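Local coordinates for protein beta-1,3-glucanosyltransferase (Rhizomucor miehei CAU432, PDB 4WTP) that belongs to the family 17 glycosyl hydrolases, carbohydrate-active enzymes, and folds as a single-chain barrel of eight parallel strands wrapped in helices, at residues Y190-T195 / M204-Q209; T224-A229 / Q234-S239; A85-L90 / V122-G127; N57-L62 / N67-F72. One frame throughout, in Å; residues are numbered along the deposited sequence.

The four contacts fall into two pairs within one (beta/alpha)8 barrel. Contacts 1 and 2, centres 13 Å apart, lie in the loops and helix that follow strands 182-186 and 219-223; they meet where Val194 O and Ser236 OG, 2.7 Å apart, probably share a hydrogen bond. Contacts 3 and 4, centres 10 Å apart, join outer helices to strand 68-71 and to the turn leading into strand 125-132, and a salt bridge of 2.8 Å from Arg68 NE to Asp126 OD2 ties their strands together. The pairs lie far apart: contacts 1 and 3 are centred 32 Å apart on opposite sides of the chain's centre, contacts 2 and 4 about 23 Å, centre to centre.

Contact 1: Y190-T195 / M204-Q209; sequences YWEGVT and MSHYDQ
Glu192 reaches across from its loop and lays one carboxylate oxygen against the edge of the His206 imidazole. The two side chains arrive from opposite directions and bridge Glu192 CA and His206 CA, 11.6 Å apart, a span that suits a long acidic chain facing an aromatic base with a nitrogen at its far end. The bond itself is short and nearly straight: His206 NE2 donates to Glu192 OE1 at 2.6 Å, with 174° at the hydrogen. The oxygen lies practically in the ring plane, whereas the nitrogen meets OE1 from the syn side and somewhat above the carboxylate, whose plane is turned 27° from that of the ring. The second oxygen, Glu192 OE2, stays at 3.3 Å from His206 NE2 and 3.4 Å from His206 CD2. Glu192 sets CG anti to its carbonyl carbon and continues extended beyond it (chi2 161°), carrying the carboxylate toward the helix. A carboxylate so close would probably make a protonated, positively charged imidazole easier to keep. Further residues flank both partners: Tyr169 stacks on the His206 ring, which also touches Met185 of strand 182-186, and Thr202, from an earlier turn of helix 196-212, packs against Glu192. The arrangement is a surface histidine–carboxylate hydrogen bond that fastens a beta-alpha loop of the barrel onto the helix it leads into.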
loop_
_atom_site.group_PDB
_atom_site.type_symbol
_atom_site.label_atom_id
_atom_site.label_comp_id
_atom_site.label_asym_id
_atom_site.label_seq_id
_atom_site.Cartn_x
_atom_site.Cartn_y
_atom_site.Cartn_z
ATOM N N TYR A 190 8.131 5.127 -12.485
ATOM C CA TYR A 190 7.867 4.461 -13.732
ATOM C C TYR A 190 6.808 5.182 -14.560
ATOM O O TYR A 190 6.938 5.369 -15.778
ATOM C CB TYR A 190 7.398 3.013 -13.465
ATOM C CG TYR A 190 7.135 2.303 -14.753
ATOM C CD1 TYR A 190 8.188 1.643 -15.415
ATOM C CD2 TYR A 190 5.880 2.285 -15.357
ATOM C CE1 TYR A 190 7.981 1.025 -16.639
ATOM C CE2 TYR A 190 5.678 1.663 -16.572
ATOM C CZ TYR A 190 6.730 1.029 -17.220
ATOM O OH TYR A 190 6.527 0.419 -18.432
ATOM N N TRP A 191 5.723 5.566 -13.904
ATOM C CA TRP A 191 4.638 6.236 -14.612
ATOM C C TRP A 191 4.920 7.710 -14.925
ATOM O O TRP A 191 4.119 8.371 -15.608
ATOM C CB TRP A 191 3.338 6.108 -13.796
ATOM C CG TRP A 191 2.817 4.711 -13.689
ATOM C CD1 TRP A 191 2.564 3.985 -12.536
ATOM C CD2 TRP A 191 2.443 3.847 -14.783
ATOM N NE1 TRP A 191 2.068 2.744 -12.842
ATOM C CE2 TRP A 191 1.961 2.610 -14.189
ATOM C CE3 TRP A 191 2.433 3.983 -16.150
ATOM C CZ2 TRP A 191 1.510 1.564 -14.961
ATOM C CZ3 TRP A 191 1.989 2.920 -16.928
ATOM C CH2 TRP A 191 1.530 1.735 -16.346
ATOM N N GLU A 192 6.064 8.199 -14.466
ATOM C CA GLU A 192 6.553 9.537 -14.746
ATOM C C GLU A 192 7.627 9.482 -15.843
ATOM O O GLU A 192 8.185 10.510 -16.232
ATOM C CB GLU A 192 7.106 10.187 -13.476
ATOM C CG GLU A 192 6.139 10.188 -12.285
ATOM C CD GLU A 192 6.877 10.407 -10.956
ATOM O OE1 GLU A 192 7.753 11.301 -10.913
ATOM O OE2 GLU A 192 6.620 9.696 -9.935
ATOM N N GLY A 193 7.940 8.280 -16.334
ATOM C CA GLY A 193 8.919 8.165 -17.417
ATOM C C GLY A 193 10.362 8.338 -16.972
ATOM O O GLY A 193 11.244 8.562 -17.816
ATOM N N VAL A 194 10.624 8.237 -15.668
ATOM C CA VAL A 194 11.981 8.382 -15.104
ATOM C C VAL A 194 12.816 7.126 -15.400
ATOM O O VAL A 194 12.361 5.998 -15.172
ATOM C CB VAL A 194 11.906 8.647 -13.599
ATOM C CG1 VAL A 194 13.291 8.736 -12.966
ATOM C CG2 VAL A 194 11.109 9.936 -13.345
ATOM N N THR A 195 14.012 7.318 -15.926
ATOM C CA THR A 195 14.870 6.172 -16.237
ATOM C C THR A 195 15.249 5.462 -14.934
ATOM O O THR A 195 15.390 6.092 -13.882
ATOM C CB THR A 195 16.112 6.601 -17.041
ATOM O OG1 THR A 195 16.791 5.446 -17.562
ATOM C CG2 THR A 195 17.077 7.426 -16.183
ATOM N N MET A 204 12.527 9.611 -3.576
ATOM C CA MET A 204 12.912 10.323 -2.369
ATOM C C MET A 204 12.628 11.825 -2.452
ATOM O O MET A 204 12.228 12.442 -1.451
ATOM C CB MET A 204 14.386 10.047 -2.026
ATOM C CG MET A 204 14.652 8.668 -1.422
ATOM S SD MET A 204 13.836 8.357 0.166
ATOM C CE MET A 204 13.692 10.006 0.837
ATOM N N SER A 205 12.833 12.407 -3.624
ATOM C CA SER A 205 12.477 13.811 -3.836
ATOM C C SER A 205 10.984 14.036 -3.624
ATOM O O SER A 205 10.561 15.019 -2.999
ATOM C CB SER A 205 12.896 14.273 -5.222
ATOM O OG SER A 205 14.285 14.498 -5.233
ATOM N N HIS A 206 10.171 13.122 -4.135
ATOM C CA HIS A 206 8.722 13.214 -3.957
ATOM C C HIS A 206 8.365 13.036 -2.490
ATOM O O HIS A 206 7.516 13.788 -1.967
ATOM C CB HIS A 206 7.997 12.187 -4.821
ATOM C CG HIS A 206 8.100 12.443 -6.289
ATOM N ND1 HIS A 206 8.545 13.607 -6.804
ATOM C CD2 HIS A 206 7.757 11.645 -7.361
ATOM C CE1 HIS A 206 8.496 13.542 -8.154
ATOM N NE2 HIS A 206 8.026 12.337 -8.490
ATOM N N TYR A 207 9.060 12.122 -1.794
ATOM C CA TYR A 207 8.858 11.962 -0.366
ATOM C C TYR A 207 9.094 13.278 0.364
ATOM O O TYR A 207 8.319 13.646 1.226
ATOM C CB TYR A 207 9.790 10.864 0.160
ATOM C CG TYR A 207 9.740 10.672 1.645
ATOM C CD1 TYR A 207 8.749 9.872 2.209
ATOM C CD2 TYR A 207 10.652 11.322 2.495
ATOM C CE1 TYR A 207 8.662 9.701 3.566
ATOM C CE2 TYR A 207 10.558 11.158 3.874
ATOM C CZ TYR A 207 9.565 10.327 4.402
ATOM O OH TYR A 207 9.426 10.149 5.773
ATOM N N ASP A 208 10.148 13.990 -0.014
ATOM C CA ASP A 208 10.457 15.247 0.677
ATOM C C ASP A 208 9.372 16.289 0.449
ATOM O O ASP A 208 9.129 17.112 1.330
ATOM C CB ASP A 208 11.819 15.779 0.239
ATOM C CG ASP A 208 12.969 14.967 0.801
ATOM O OD1 ASP A 208 12.753 14.227 1.792
ATOM O OD2 ASP A 208 14.084 15.109 0.271
ATOM N N GLN A 209 8.718 16.263 -0.709
ATOM C CA GLN A 209 7.576 17.161 -0.942
ATOM C C GLN A 209 6.410 16.831 -0.009
ATOM O O GLN A 209 5.705 17.719 0.463
ATOM C CB GLN A 209 7.107 17.108 -2.399
ATOM C CG GLN A 209 8.155 17.617 -3.373
ATOM C CD GLN A 209 8.307 19.127 -3.318
ATOM O OE1 GLN A 209 7.367 19.848 -2.962
ATOM N NE2 GLN A 209 9.491 19.616 -3.666
#

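Contact 2: T224-A229 / Q234-S239; sequences TGWPSA and QSSVAS
The snug part of this contact is built around Trp226 and Ala238, with Pro227 and the backbone of Ser239 joining in. The indole turns its N-H edge to Val237 O, which lies near the ring plane, and Trp226 NE1 donates to that oxygen at 2.9 Å. The donor sits above the carbonyl plane; the same oxygen is also bonded by Asn242 ND2. Having CG anti to the backbone N (chi1 -169°) swings the indole along the opposing chain, where its far corner, Trp226 CH2, reaches Ser236 CB at 3.7 Å. The small methyl of Ala238 fits against the proline ring, Pro227 CG to Ala238 CB at 3.8 Å. Pro227 O receives a weak hydrogen bond from Ser239 N and a CA-H...O contact from Ala238 CA, while Ser228 CA makes a straighter one, 3.4 Å to Ser239 O. Ser228 O lies only 3.1 Å from Ser239 CA.

Toward solvent the pairing thins out: Val237 sets off away from the opposite segment from its CA, and exposed Gln234 and Ser235 do not touch it. The Ser239 side chain, which also starts away, bonds Asn242 N through OG. A serine is well suited to this N-cap of helix 240-256, which here closes the long beta-alpha loop after barrel strand 219-223.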
loop_
_atom_site.group_PDB
_atom_site.type_symbol
_atom_site.label_atom_id
_atom_site.label_comp_id
_atom_site.label_asym_id
_atom_site.label_seq_id
_atom_site.Cartn_x
_atom_site.Cartn_y
_atom_site.Cartn_z
ATOM N N THR A 224 4.988 1.955 -3.873
ATOM C CA THR A 224 5.864 2.215 -5.012
ATOM C C THR A 224 6.349 0.849 -5.492
ATOM O O THR A 224 6.350 -0.124 -4.729
ATOM C CB THR A 224 7.057 3.116 -4.672
ATOM O OG1 THR A 224 7.628 3.550 -5.905
ATOM C CG2 THR A 224 8.143 2.357 -3.900
ATOM N N GLY A 225 6.720 0.779 -6.763
ATOM C CA GLY A 225 7.164 -0.475 -7.369
ATOM C C GLY A 225 7.528 -0.229 -8.818
ATOM O O GLY A 225 7.458 0.910 -9.295
ATOM N N TRP A 226 7.873 -1.298 -9.541
ATOM C CA TRP A 226 8.411 -1.187 -10.884
ATOM C C TRP A 226 8.067 -2.487 -11.590
ATOM O O TRP A 226 8.301 -3.586 -11.041
ATOM C CB TRP A 226 9.936 -1.003 -10.843
ATOM C CG TRP A 226 10.516 -0.634 -12.172
ATOM C CD1 TRP A 226 10.761 -1.478 -13.259
ATOM C CD2 TRP A 226 10.875 0.710 -12.608
ATOM N NE1 TRP A 226 11.303 -0.739 -14.293
ATOM C CE2 TRP A 226 11.398 0.578 -13.952
ATOM C CE3 TRP A 226 10.880 1.960 -12.011
ATOM C CZ2 TRP A 226 11.862 1.664 -14.666
ATOM C CZ3 TRP A 226 11.319 3.049 -12.762
ATOM C CH2 TRP A 226 11.814 2.905 -14.055
ATOM N N PRO A 227 7.574 -2.427 -12.841
ATOM C CA PRO A 227 7.142 -3.643 -13.532
ATOM C C PRO A 227 8.284 -4.405 -14.196
ATOM O O PRO A 227 9.271 -3.840 -14.695
ATOM C CB PRO A 227 6.166 -3.111 -14.591
ATOM C CG PRO A 227 6.732 -1.773 -14.941
ATOM C CD PRO A 227 7.248 -1.225 -13.620
ATOM N N SER A 228 8.148 -5.727 -14.205
ATOM C CA SER A 228 9.198 -6.563 -14.818
ATOM C C SER A 228 9.000 -6.862 -16.310
ATOM O O SER A 228 9.886 -7.414 -16.932
ATOM C CB SER A 228 9.333 -7.879 -14.071
ATOM O OG SER A 228 8.117 -8.596 -14.101
ATOM N N ALA A 229 7.834 -6.521 -16.857
ATOM C CA ALA A 229 7.536 -6.774 -18.283
ATOM C C ALA A 229 6.395 -5.896 -18.701
ATOM O O ALA A 229 5.745 -5.247 -17.862
ATOM C CB ALA A 229 7.206 -8.249 -18.533
ATOM N N GLN A 234 7.913 5.860 -21.862
ATOM C CA GLN A 234 9.017 6.728 -22.239
ATOM C C GLN A 234 10.356 6.079 -21.820
ATOM O O GLN A 234 10.562 4.926 -22.178
ATOM C CB GLN A 234 8.826 8.139 -21.699
ATOM C CG GLN A 234 7.597 8.821 -22.290
ATOM C CD GLN A 234 6.983 9.849 -21.363
ATOM O OE1 GLN A 234 7.645 10.371 -20.465
ATOM N NE2 GLN A 234 5.705 10.155 -21.582
ATOM N N SER A 235 11.167 6.744 -21.004
ATOM C CA SER A 235 12.510 6.193 -20.633
ATOM C C SER A 235 12.450 5.100 -19.566
ATOM O O SER A 235 13.481 4.475 -19.290
ATOM C CB SER A 235 13.446 7.279 -20.120
ATOM O OG SER A 235 13.766 8.199 -21.143
ATOM N N SER A 236 11.293 4.871 -18.938
ATOM C CA SER A 236 11.139 3.847 -17.905
ATOM C C SER A 236 10.919 2.535 -18.605
ATOM O O SER A 236 9.912 2.325 -19.232
ATOM C CB SER A 236 9.959 4.184 -16.975
ATOM O OG SER A 236 10.091 5.450 -16.426
ATOM N N VAL A 237 11.864 1.600 -18.453
ATOM C CA VAL A 237 11.787 0.321 -19.151
ATOM C C VAL A 237 11.380 -0.783 -18.181
ATOM O O VAL A 237 11.987 -0.953 -17.123
ATOM C CB VAL A 237 13.136 -0.018 -19.839
ATOM C CG1 VAL A 237 13.106 -1.403 -20.480
ATOM C CG2 VAL A 237 13.516 1.070 -20.842
ATOM N N ALA A 238 10.351 -1.530 -18.554
ATOM C CA ALA A 238 9.946 -2.694 -17.791
ATOM C C ALA A 238 10.835 -3.907 -18.080
ATOM O O ALA A 238 10.924 -4.318 -19.234
ATOM C CB ALA A 238 8.502 -3.034 -18.081
ATOM N N SER A 239 11.558 -4.413 -17.075
ATOM C CA SER A 239 12.417 -5.600 -17.227
ATOM C C SER A 239 12.643 -6.164 -15.846
ATOM O O SER A 239 12.458 -5.492 -14.834
ATOM C CB SER A 239 13.763 -5.272 -17.868
ATOM O OG SER A 239 14.564 -4.548 -16.945
#

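Contact 3: A85-L90 / V122-G127; sequences AATQAL and VSNVDG
Asn124 thrusts its amide between two consecutive helical side chains, Thr87 and Gln88, and uses a different end of the amide on each. The nitrogen faces the threonine: Asn124 ND2 donates to Thr87 OG1 at 3.0 Å, with the hydroxyl oxygen lying in the plane of the asparagine amide. The oxygen faces the glutamine, and Gln88 NE2 donates to Asn124 OD1 at 2.9 Å in a nearly linear bond (172°). Here the two side chains cross at about a right angle and their amide planes stand 75° apart, so the donor hangs over the Asn124 carbonyl plane while remaining in the plane of its own amide. The methylene Gln88 CG rests 3.6 Å from Asn124 CG, adding van der Waals contact beside the hydrogen bond. Asn124 is the third residue of a type I beta turn running from Val122 to Val125, with Val125 N bonded to Val122 O at 3.3 Å. This turn brings the chain into strand 125-132 of the (beta/alpha)8 barrel, alongside strand 93-98, and helix 79-90 is the element that precedes that neighbouring strand. Amide side chains suit such a junction, since each can give and accept at once. Asn124 ND2 also bonds Met92 O, and Gln88 NE2 also bonds Asp121 O just ahead of the turn. Thr87 OG1 sits between its backbone N and carbonyl carbon (chi1 51°), which folds it back over the preceding helical turn to bond Ala83 O while it takes the asparagine's hydrogen.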
loop_
_atom_site.group_PDB
_atom_site.type_symbol
_atom_site.label_atom_id
_atom_site.label_comp_id
_atom_site.label_asym_id
_atom_site.label_seq_id
_atom_site.Cartn_x
_atom_site.Cartn_y
_atom_site.Cartn_z
ATOM N N ALA A 85 -7.797 -12.567 10.048
ATOM C CA ALA A 85 -7.672 -13.948 10.548
ATOM C C ALA A 85 -6.384 -14.642 10.068
ATOM O O ALA A 85 -5.670 -15.270 10.862
ATOM C CB ALA A 85 -8.904 -14.751 10.195
ATOM N N ALA A 86 -6.032 -14.431 8.794
ATOM C CA ALA A 86 -4.820 -15.045 8.240
ATOM C C ALA A 86 -3.556 -14.481 8.888
ATOM O O ALA A 86 -2.694 -15.237 9.331
ATOM C CB ALA A 86 -4.804 -14.864 6.738
ATOM N N THR A 87 -3.476 -13.134 8.966
ATOM C CA THR A 87 -2.318 -12.503 9.595
ATOM C C THR A 87 -2.210 -12.931 11.076
ATOM O O THR A 87 -1.128 -13.225 11.573
ATOM C CB THR A 87 -2.312 -10.960 9.459
ATOM O OG1 THR A 87 -3.573 -10.404 9.882
ATOM C CG2 THR A 87 -2.001 -10.552 8.007
ATOM N N GLN A 88 -3.346 -12.899 11.783
ATOM C CA GLN A 88 -3.321 -13.217 13.229
ATOM C C GLN A 88 -2.874 -14.658 13.482
ATOM O O GLN A 88 -2.042 -14.903 14.354
ATOM C CB GLN A 88 -4.653 -12.915 13.913
ATOM C CG GLN A 88 -4.902 -11.408 14.104
ATOM C CD GLN A 88 -6.372 -11.028 14.272
ATOM O OE1 GLN A 88 -7.204 -11.859 14.641
ATOM N NE2 GLN A 88 -6.701 -9.765 13.987
ATOM N N ALA A 89 -3.355 -15.560 12.636
ATOM C CA ALA A 89 -2.919 -16.962 12.671
ATOM C C ALA A 89 -1.404 -17.128 12.471
ATOM O O ALA A 89 -0.777 -18.026 13.048
ATOM C CB ALA A 89 -3.685 -17.782 11.649
ATOM N N LEU A 90 -0.820 -16.254 11.652
ATOM C CA LEU A 90 0.603 -16.356 11.302
ATOM C C LEU A 90 1.470 -15.423 12.115
ATOM O O LEU A 90 2.696 -15.398 11.945
ATOM C CB LEU A 90 0.812 -16.103 9.804
ATOM C CG LEU A 90 0.114 -17.101 8.881
ATOM C CD1 LEU A 90 0.401 -16.764 7.428
ATOM C CD2 LEU A 90 0.554 -18.517 9.216
ATOM N N VAL A 122 -8.888 -6.568 16.245
ATOM C CA VAL A 122 -8.140 -5.604 15.396
ATOM C C VAL A 122 -6.802 -5.248 16.038
ATOM O O VAL A 122 -6.190 -4.199 15.740
ATOM C CB VAL A 122 -8.931 -4.307 15.085
ATOM C CG1 VAL A 122 -10.094 -4.629 14.170
ATOM C CG2 VAL A 122 -9.391 -3.614 16.361
ATOM N N SER A 123 -6.335 -6.115 16.931
ATOM C CA SER A 123 -5.151 -5.777 17.720
ATOM C C SER A 123 -3.850 -5.754 16.923
ATOM O O SER A 123 -2.868 -5.182 17.382
ATOM C CB SER A 123 -5.035 -6.720 18.902
ATOM O OG SER A 123 -4.752 -8.051 18.515
ATOM N N ASN A 124 -3.856 -6.361 15.738
ATOM C CA ASN A 124 -2.624 -6.395 14.943
ATOM C C ASN A 124 -2.627 -5.383 13.817
ATOM O O ASN A 124 -1.808 -5.479 12.897
ATOM C CB ASN A 124 -2.336 -7.789 14.406
ATOM C CG ASN A 124 -3.330 -8.231 13.341
ATOM O OD1 ASN A 124 -4.527 -7.904 13.372
ATOM N ND2 ASN A 124 -2.805 -8.987 12.355
ATOM N N VAL A 125 -3.509 -4.389 13.905
ATOM C CA VAL A 125 -3.673 -3.393 12.854
ATOM C C VAL A 125 -2.774 -2.213 13.179
ATOM O O VAL A 125 -2.911 -1.565 14.227
ATOM C CB VAL A 125 -5.150 -2.923 12.744
ATOM C CG1 VAL A 125 -5.297 -1.728 11.807
ATOM C CG2 VAL A 125 -6.049 -4.058 12.282
ATOM N N ASP A 126 -1.859 -1.890 12.260
ATOM C CA ASP A 126 -0.894 -0.821 12.457
ATOM C C ASP A 126 -1.371 0.503 11.888
ATOM O O ASP A 126 -0.721 1.532 12.055
ATOM C CB ASP A 126 0.459 -1.185 11.868
ATOM C CG ASP A 126 1.190 -2.206 12.708
ATOM O OD1 ASP A 126 1.162 -2.127 13.955
ATOM O OD2 ASP A 126 1.773 -3.128 12.156
ATOM N N GLY A 127 -2.493 0.498 11.181
ATOM C CA GLY A 127 -3.028 1.741 10.633
ATOM C C GLY A 127 -4.250 1.480 9.791
ATOM O O GLY A 127 -4.407 0.367 9.253
#

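Contact 4: N57-L62 / N67-F72; sequences NDFNVL and NRVRTF
Val69 gives the largest share of the buried surface, facing Phe59 and Leu62, which lie one turn apart on the helix. Its two methyls divide the work. Val69 CG2 sits over one face of the Phe59 ring, 3.9 Å from Phe59 CZ, and Val69 CG1 lies above the same ring near its rim, 4.1 Å from Phe59 CE1. Val69 CG1 also meets Leu62 CD1 at 4.1 Å, so one branch touches both helical residues. That spread follows from chi1 of -59°, which puts CG1 anti to the carbonyl carbon and CG2 between the backbone N and that carbon. A beta-branched valine is at ease in a strand and offers a broad, short apolar end; the flat phenyl can lie over it, and the leucine touches with a single methyl, CD1. Both helical side chains cross the valine at about a right angle, and no hydrogen bond spans the contact: the join is purely apolar and buried.

Around it, Phe59 packs on Ala86 and Leu90 of helix 79-90 and meets Tyr42 edge-to-face. Helix 52-62 connects strand 39-41 to strand 68-71 in a beta-alpha-beta unit of the barrel, with strand 93-98 next in line.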
loop_
_atom_site.group_PDB
_atom_site.type_symbol
_atom_site.label_atom_id
_atom_site.label_comp_id
_atom_site.label_asym_id
_atom_site.label_seq_id
_atom_site.Cartn_x
_atom_site.Cartn_y
_atom_site.Cartn_z
ATOM N N ASN A 57 -1.790 -19.364 2.774
ATOM C CA ASN A 57 -0.818 -19.816 1.800
ATOM C C ASN A 57 0.016 -18.673 1.238
ATOM O O ASN A 57 1.249 -18.722 1.255
ATOM C CB ASN A 57 -1.526 -20.543 0.643
ATOM C CG ASN A 57 -2.235 -21.811 1.082
ATOM O OD1 ASN A 57 -1.834 -22.465 2.046
ATOM N ND2 ASN A 57 -3.294 -22.173 0.358
ATOM N N ASP A 58 -0.679 -17.660 0.751
ATOM C CA ASP A 58 -0.027 -16.467 0.214
ATOM C C ASP A 58 0.845 -15.766 1.254
ATOM O O ASP A 58 1.973 -15.392 0.978
ATOM C CB ASP A 58 -1.075 -15.490 -0.264
ATOM C CG ASP A 58 -1.743 -15.931 -1.542
ATOM O OD1 ASP A 58 -1.266 -16.926 -2.154
ATOM O OD2 ASP A 58 -2.700 -15.260 -1.956
ATOM N N PHE A 59 0.336 -15.626 2.472
ATOM C CA PHE A 59 1.091 -14.941 3.507
ATOM C C PHE A 59 2.302 -15.707 3.975
ATOM O O PHE A 59 3.327 -15.106 4.287
ATOM C CB PHE A 59 0.191 -14.546 4.662
ATOM C CG PHE A 59 -0.860 -13.563 4.304
ATOM C CD1 PHE A 59 -0.889 -12.963 3.041
ATOM C CD2 PHE A 59 -1.854 -13.231 5.229
ATOM C CE1 PHE A 59 -1.876 -12.060 2.709
ATOM C CE2 PHE A 59 -2.848 -12.316 4.899
ATOM C CZ PHE A 59 -2.867 -11.727 3.641
ATOM N N ASN A 60 2.200 -17.048 4.017
ATOM C CA ASN A 60 3.370 -17.849 4.324
ATOM C C ASN A 60 4.449 -17.714 3.281
ATOM O O ASN A 60 5.633 -17.762 3.596
ATOM C CB ASN A 60 2.988 -19.338 4.556
ATOM C CG ASN A 60 2.627 -19.629 5.999
ATOM O OD1 ASN A 60 3.122 -18.966 6.910
ATOM N ND2 ASN A 60 1.741 -20.592 6.206
ATOM N N VAL A 61 4.037 -17.545 2.014
ATOM C CA VAL A 61 5.018 -17.298 0.951
ATOM C C VAL A 61 5.786 -15.992 1.203
ATOM O O VAL A 61 6.967 -15.887 0.906
ATOM C CB VAL A 61 4.380 -17.347 -0.462
ATOM C CG1 VAL A 61 5.281 -16.705 -1.512
ATOM C CG2 VAL A 61 4.007 -18.790 -0.824
ATOM N N LEU A 62 5.072 -15.015 1.776
ATOM C CA LEU A 62 5.654 -13.693 2.079
ATOM C C LEU A 62 6.404 -13.632 3.413
ATOM O O LEU A 62 7.318 -12.817 3.597
ATOM C CB LEU A 62 4.570 -12.607 2.092
ATOM C CG LEU A 62 3.817 -12.428 0.786
ATOM C CD1 LEU A 62 2.733 -11.371 0.965
ATOM C CD2 LEU A 62 4.720 -12.039 -0.386
ATOM N N ASN A 67 6.774 -9.234 7.858
ATOM C CA ASN A 67 5.768 -9.652 8.810
ATOM C C ASN A 67 4.495 -8.840 8.693
ATOM O O ASN A 67 3.656 -8.894 9.599
ATOM C CB ASN A 67 6.275 -9.557 10.263
ATOM C CG ASN A 67 5.548 -10.512 11.177
ATOM O OD1 ASN A 67 5.396 -11.676 10.842
ATOM N ND2 ASN A 67 5.074 -10.016 12.315
ATOM N N ARG A 68 4.291 -8.134 7.577
ATOM C CA ARG A 68 3.178 -7.167 7.496
ATOM C C ARG A 68 2.643 -7.058 6.083
ATOM O O ARG A 68 3.427 -7.013 5.123
ATOM C CB ARG A 68 3.673 -5.805 7.969
ATOM C CG ARG A 68 2.651 -4.711 7.922
ATOM C CD ARG A 68 3.231 -3.408 8.444
ATOM N NE ARG A 68 3.411 -3.400 9.900
ATOM C CZ ARG A 68 4.590 -3.451 10.528
ATOM N NH1 ARG A 68 4.633 -3.372 11.852
ATOM N NH2 ARG A 68 5.725 -3.623 9.853
ATOM N N VAL A 69 1.316 -7.028 5.945
ATOM C CA VAL A 69 0.671 -6.864 4.645
ATOM C C VAL A 69 -0.297 -5.699 4.680
ATOM O O VAL A 69 -0.610 -5.147 5.753
ATOM C CB VAL A 69 -0.050 -8.145 4.148
ATOM C CG1 VAL A 69 0.923 -9.298 4.031
ATOM C CG2 VAL A 69 -1.180 -8.487 5.110
ATOM N N ARG A 70 -0.774 -5.285 3.517
ATOM C CA ARG A 70 -1.742 -4.227 3.425
ATOM C C ARG A 70 -2.815 -4.597 2.424
ATOM O O ARG A 70 -2.494 -5.041 1.317
ATOM C CB ARG A 70 -1.094 -2.898 3.009
ATOM C CG ARG A 70 -2.033 -1.705 2.796
ATOM C CD ARG A 70 -2.655 -1.685 1.390
ATOM N NE ARG A 70 -3.417 -0.466 1.144
ATOM C CZ ARG A 70 -2.900 0.653 0.649
ATOM N NH1 ARG A 70 -3.682 1.716 0.451
ATOM N NH2 ARG A 70 -1.604 0.727 0.351
ATOM N N THR A 71 -4.072 -4.411 2.820
ATOM C CA THR A 71 -5.235 -4.600 1.935
ATOM C C THR A 71 -5.824 -3.272 1.527
ATOM O O THR A 71 -5.697 -2.292 2.241
ATOM C CB THR A 71 -6.302 -5.491 2.622
ATOM O OG1 THR A 71 -6.533 -5.017 3.958
ATOM C CG2 THR A 71 -5.799 -6.918 2.695
ATOM N N PHE A 72 -6.476 -3.252 0.348
ATOM C CA PHE A 72 -6.949 -2.008 -0.242
ATOM C C PHE A 72 -8.403 -1.600 0.045
ATOM O O PHE A 72 -8.740 -0.422 -0.076
ATOM C CB PHE A 72 -6.695 -1.977 -1.765
ATOM C CG PHE A 72 -5.239 -1.793 -2.121
ATOM C CD1 PHE A 72 -4.696 -0.527 -2.193
ATOM C CD2 PHE A 72 -4.414 -2.893 -2.309
ATOM C CE1 PHE A 72 -3.337 -0.356 -2.499
ATOM C CE2 PHE A 72 -3.065 -2.739 -2.613
ATOM C CZ PHE A 72 -2.535 -1.467 -2.710
#